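Local coordinates for protein S-adenosylmethionine decarboxylase proenzyme (Aquifex aeolicus, PDB 2III) that probably decarboxylates S-adenosylmethionine to the propylamine donor of spermidine and spermine synthesis, as a pyruvoyl enzyme matured by self-cleavage, at residues A[28-33]-A[98-103]. Sequence-based numbering, arbitrary orientation.
Sequences RELLEG and ITQLNP
In the two-layer alpha/beta sandwich of this prokaryotic AdoMet decarboxylase, the two helices on one face of the antiparallel sheet meet through L30 of helix 24-37 and the last turn of helix 87-101, where Q100 and L101 receive it. Of the CA atoms of the two segments, those of L30 and Q100 are nearest, 7.3 Å apart, and the contact is purely van der Waals. L30 sets its CG anti to the backbone N (chi1 -179°), which carries its forked end toward helix 87-101. CD1 of L30 lies 3.5 Å from CB of Q100 and also touches the fork of L101, while CD2 of L30 lies 4.0 Å from CD1 of L101, against L101 alone, with the two leucine side chains crossing at roughly a right angle. Q100 offers the aliphatic base of its chain alone; a bend at chi2 (-52°) turns the carboxamide away from L30, and its NE2 makes a weak 3.5 Å hydrogen bond to OG1 of T99 on the outer surface. An alanine in place of L101 would remove the branched end that both methyls of L30 rest against and is likely to leave a gap between the helices above the sheet. Beneath the contact, L30 also packs on I68 of strand 65-71, and L101 reaches L13 of strand 3-14 and I21 of a loop, so the leucine pair lies in the buried layer between the helices and the sheet.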
ATOM      1  N   ARG A  28       6.672 -13.921  -5.005  1.00 30.98           N
ATOM      2  CA  ARG A  28       5.453 -14.634  -5.357  1.00 26.96           C
ATOM      3  C   ARG A  28       5.197 -15.767  -4.386  1.00 26.61           C
ATOM      4  O   ARG A  28       4.101 -15.881  -3.842  1.00 29.40           O
ATOM      5  CB  ARG A  28       5.556 -15.172  -6.786  1.00 43.37           C
ATOM      6  CG  ARG A  28       4.487 -16.181  -7.189  1.00 41.51           C
ATOM      7  CD  ARG A  28       4.367 -16.232  -8.710  1.00 42.58           C
ATOM      8  NE  ARG A  28       3.344 -15.300  -9.184  1.00 61.53           N
ATOM      9  CZ  ARG A  28       3.351 -14.711 -10.374  1.00 57.98           C
ATOM     10  NH1 ARG A  28       4.339 -14.943 -11.229  1.00 59.93           N
ATOM     11  NH2 ARG A  28       2.357 -13.899 -10.714  1.00 52.44           N
ATOM     12  N   GLU A  29       6.202 -16.603  -4.152  1.00 20.50           N
ATOM     13  CA  GLU A  29       6.022 -17.708  -3.219  1.00 30.79           C
ATOM     14  C   GLU A  29       5.660 -17.163  -1.850  1.00 26.58           C
ATOM     15  O   GLU A  29       4.740 -17.651  -1.198  1.00 26.01           O
ATOM     16  CB  GLU A  29       7.297 -18.538  -3.100  1.00 30.43           C
ATOM     17  CG  GLU A  29       7.342 -19.734  -4.023  1.00 61.99           C
ATOM     18  CD  GLU A  29       8.413 -20.725  -3.615  1.00 76.59           C
ATOM     19  OE1 GLU A  29       8.375 -21.196  -2.456  1.00 77.99           O
ATOM     20  OE2 GLU A  29       9.291 -21.034  -4.450  1.00 87.45           O
ATOM     21  N   LEU A  30       6.401 -16.143  -1.431  1.00 20.13           N
ATOM     22  CA  LEU A  30       6.205 -15.497  -0.144  1.00 22.23           C
ATOM     23  C   LEU A  30       4.774 -14.991   0.063  1.00 23.35           C
ATOM     24  O   LEU A  30       4.114 -15.356   1.037  1.00 26.03           O
ATOM     25  CB  LEU A  30       7.180 -14.324  -0.009  1.00 19.47           C
ATOM     26  CG  LEU A  30       7.147 -13.522   1.293  1.00 24.95           C
ATOM     27  CD1 LEU A  30       7.775 -14.354   2.401  1.00 28.29           C
ATOM     28  CD2 LEU A  30       7.908 -12.214   1.118  1.00 21.81           C
ATOM     29  N   LEU A  31       4.303 -14.143  -0.849  1.00 20.20           N
ATOM     30  CA  LEU A  31       2.959 -13.580  -0.740  1.00 22.48           C
ATOM     31  C   LEU A  31       1.850 -14.617  -0.943  1.00 33.11           C
ATOM     32  O   LEU A  31       0.777 -14.507  -0.340  1.00 29.94           O
ATOM     33  CB  LEU A  31       2.779 -12.413  -1.729  1.00 25.51           C
ATOM     34  CG  LEU A  31       3.655 -11.164  -1.549  1.00 19.01           C
ATOM     35  CD1 LEU A  31       3.087 -10.026  -2.383  1.00 16.14           C
ATOM     36  CD2 LEU A  31       3.696 -10.752  -0.088  1.00 15.25           C
ATOM     37  N   GLU A  32       2.087 -15.611  -1.798  1.00 28.95           N
ATOM     38  CA  GLU A  32       1.082 -16.652  -2.001  1.00 34.71           C
ATOM     39  C   GLU A  32       0.982 -17.392  -0.676  1.00 31.34           C
ATOM     40  O   GLU A  32      -0.102 -17.786  -0.241  1.00 35.05           O
ATOM     41  CB  GLU A  32       1.509 -17.653  -3.083  1.00 40.22           C
ATOM     42  CG  GLU A  32       1.554 -17.117  -4.501  1.00 51.50           C
ATOM     43  CD  GLU A  32       1.835 -18.213  -5.522  1.00 66.88           C
ATOM     44  OE1 GLU A  32       2.724 -19.060  -5.274  1.00 68.27           O
ATOM     45  OE2 GLU A  32       1.170 -18.223  -6.583  1.00 76.58           O
ATOM     46  N   GLY A  33       2.134 -17.574  -0.039  1.00 24.34           N
ATOM     47  CA  GLY A  33       2.178 -18.273   1.227  1.00 15.69           C
ATOM     48  C   GLY A  33       1.507 -17.496   2.341  1.00 32.43           C
ATOM     49  O   GLY A  33       0.893 -18.094   3.233  1.00 22.67           O
ATOM     50  N   ILE A  98       7.102 -12.093   7.893  1.00 21.15           N
ATOM     51  CA  ILE A  98       8.279 -11.841   8.716  1.00 25.74           C
ATOM     52  C   ILE A  98       9.062 -13.120   9.038  1.00 33.66           C
ATOM     53  O   ILE A  98      10.291 -13.146   8.914  1.00 37.74           O
ATOM     54  CB  ILE A  98       7.898 -11.126  10.037  1.00 22.05           C
ATOM     55  CG1 ILE A  98       7.453  -9.693   9.735  1.00 20.20           C
ATOM     56  CG2 ILE A  98       9.094 -11.099  10.998  1.00 21.48           C
ATOM     57  CD1 ILE A  98       6.995  -8.920  10.954  1.00  8.98           C
ATOM     58  N   THR A  99       8.372 -14.180   9.448  1.00 31.06           N
ATOM     59  CA  THR A  99       9.070 -15.422   9.775  1.00 27.44           C
ATOM     60  C   THR A  99       9.751 -16.018   8.560  1.00 27.18           C
ATOM     61  O   THR A  99      10.827 -16.597   8.677  1.00 28.66           O
ATOM     62  CB  THR A  99       8.135 -16.499  10.354  1.00 35.07           C
ATOM     63  OG1 THR A  99       7.139 -16.835   9.384  1.00 53.42           O
ATOM     64  CG2 THR A  99       7.474 -16.010  11.632  1.00 27.43           C
ATOM     65  N   GLN A 100       9.133 -15.890   7.393  1.00 19.00           N
ATOM     66  CA  GLN A 100       9.744 -16.438   6.190  1.00 22.04           C
ATOM     67  C   GLN A 100      10.994 -15.652   5.816  1.00 25.23           C
ATOM     68  O   GLN A 100      12.000 -16.227   5.409  1.00 32.65           O
ATOM     69  CB  GLN A 100       8.756 -16.414   5.021  1.00 15.84           C
ATOM     70  CG  GLN A 100       7.534 -17.291   5.236  1.00 32.89           C
ATOM     71  CD  GLN A 100       7.901 -18.710   5.632  1.00 38.81           C
ATOM     72  OE1 GLN A 100       8.589 -19.413   4.894  1.00 45.85           O
ATOM     73  NE2 GLN A 100       7.445 -19.137   6.805  1.00 43.18           N
ATOM     74  N   LEU A 101      10.930 -14.334   5.955  1.00 23.00           N
ATOM     75  CA  LEU A 101      12.067 -13.483   5.615  1.00 26.27           C
ATOM     76  C   LEU A 101      13.106 -13.431   6.729  1.00 23.00           C
ATOM     77  O   LEU A 101      14.268 -13.081   6.500  1.00 24.96           O
ATOM     78  CB  LEU A 101      11.585 -12.066   5.290  1.00 20.11           C
ATOM     79  CG  LEU A 101      10.750 -11.965   4.016  1.00 13.75           C
ATOM     80  CD1 LEU A 101      10.452 -10.507   3.714  1.00 13.96           C
ATOM     81  CD2 LEU A 101      11.505 -12.614   2.864  1.00 12.50           C
ATOM     82  N   ASN A 102      12.670 -13.769   7.937  1.00 21.94           N
ATOM     83  CA  ASN A 102      13.546 -13.780   9.100  1.00 22.93           C
ATOM     84  C   ASN A 102      14.523 -12.596   9.154  1.00 23.12           C
ATOM     85  O   ASN A 102      15.742 -12.771   9.062  1.00 19.58           O
ATOM     86  CB  ASN A 102      14.317 -15.104   9.139  1.00 18.37           C
ATOM     87  CG  ASN A 102      15.261 -15.201  10.324  1.00 24.88           C
ATOM     88  OD1 ASN A 102      14.865 -14.990  11.471  1.00 32.22           O
ATOM     89  ND2 ASN A 102      16.515 -15.532  10.051  1.00 28.23           N
ATOM     90  N   PRO A 103      13.994 -11.370   9.297  1.00 25.18           N
ATOM     91  CA  PRO A 103      14.843 -10.174   9.366  1.00 23.50           C
ATOM     92  C   PRO A 103      15.556 -10.071  10.716  1.00 25.14           C
ATOM     93  O   PRO A 103      15.101 -10.643  11.704  1.00 27.36           O
ATOM     94  CB  PRO A 103      13.847  -9.039   9.166  1.00 18.78           C
ATOM     95  CG  PRO A 103      12.610  -9.579   9.834  1.00 24.28           C
ATOM     96  CD  PRO A 103      12.566 -11.002   9.311  1.00 22.57           C
TER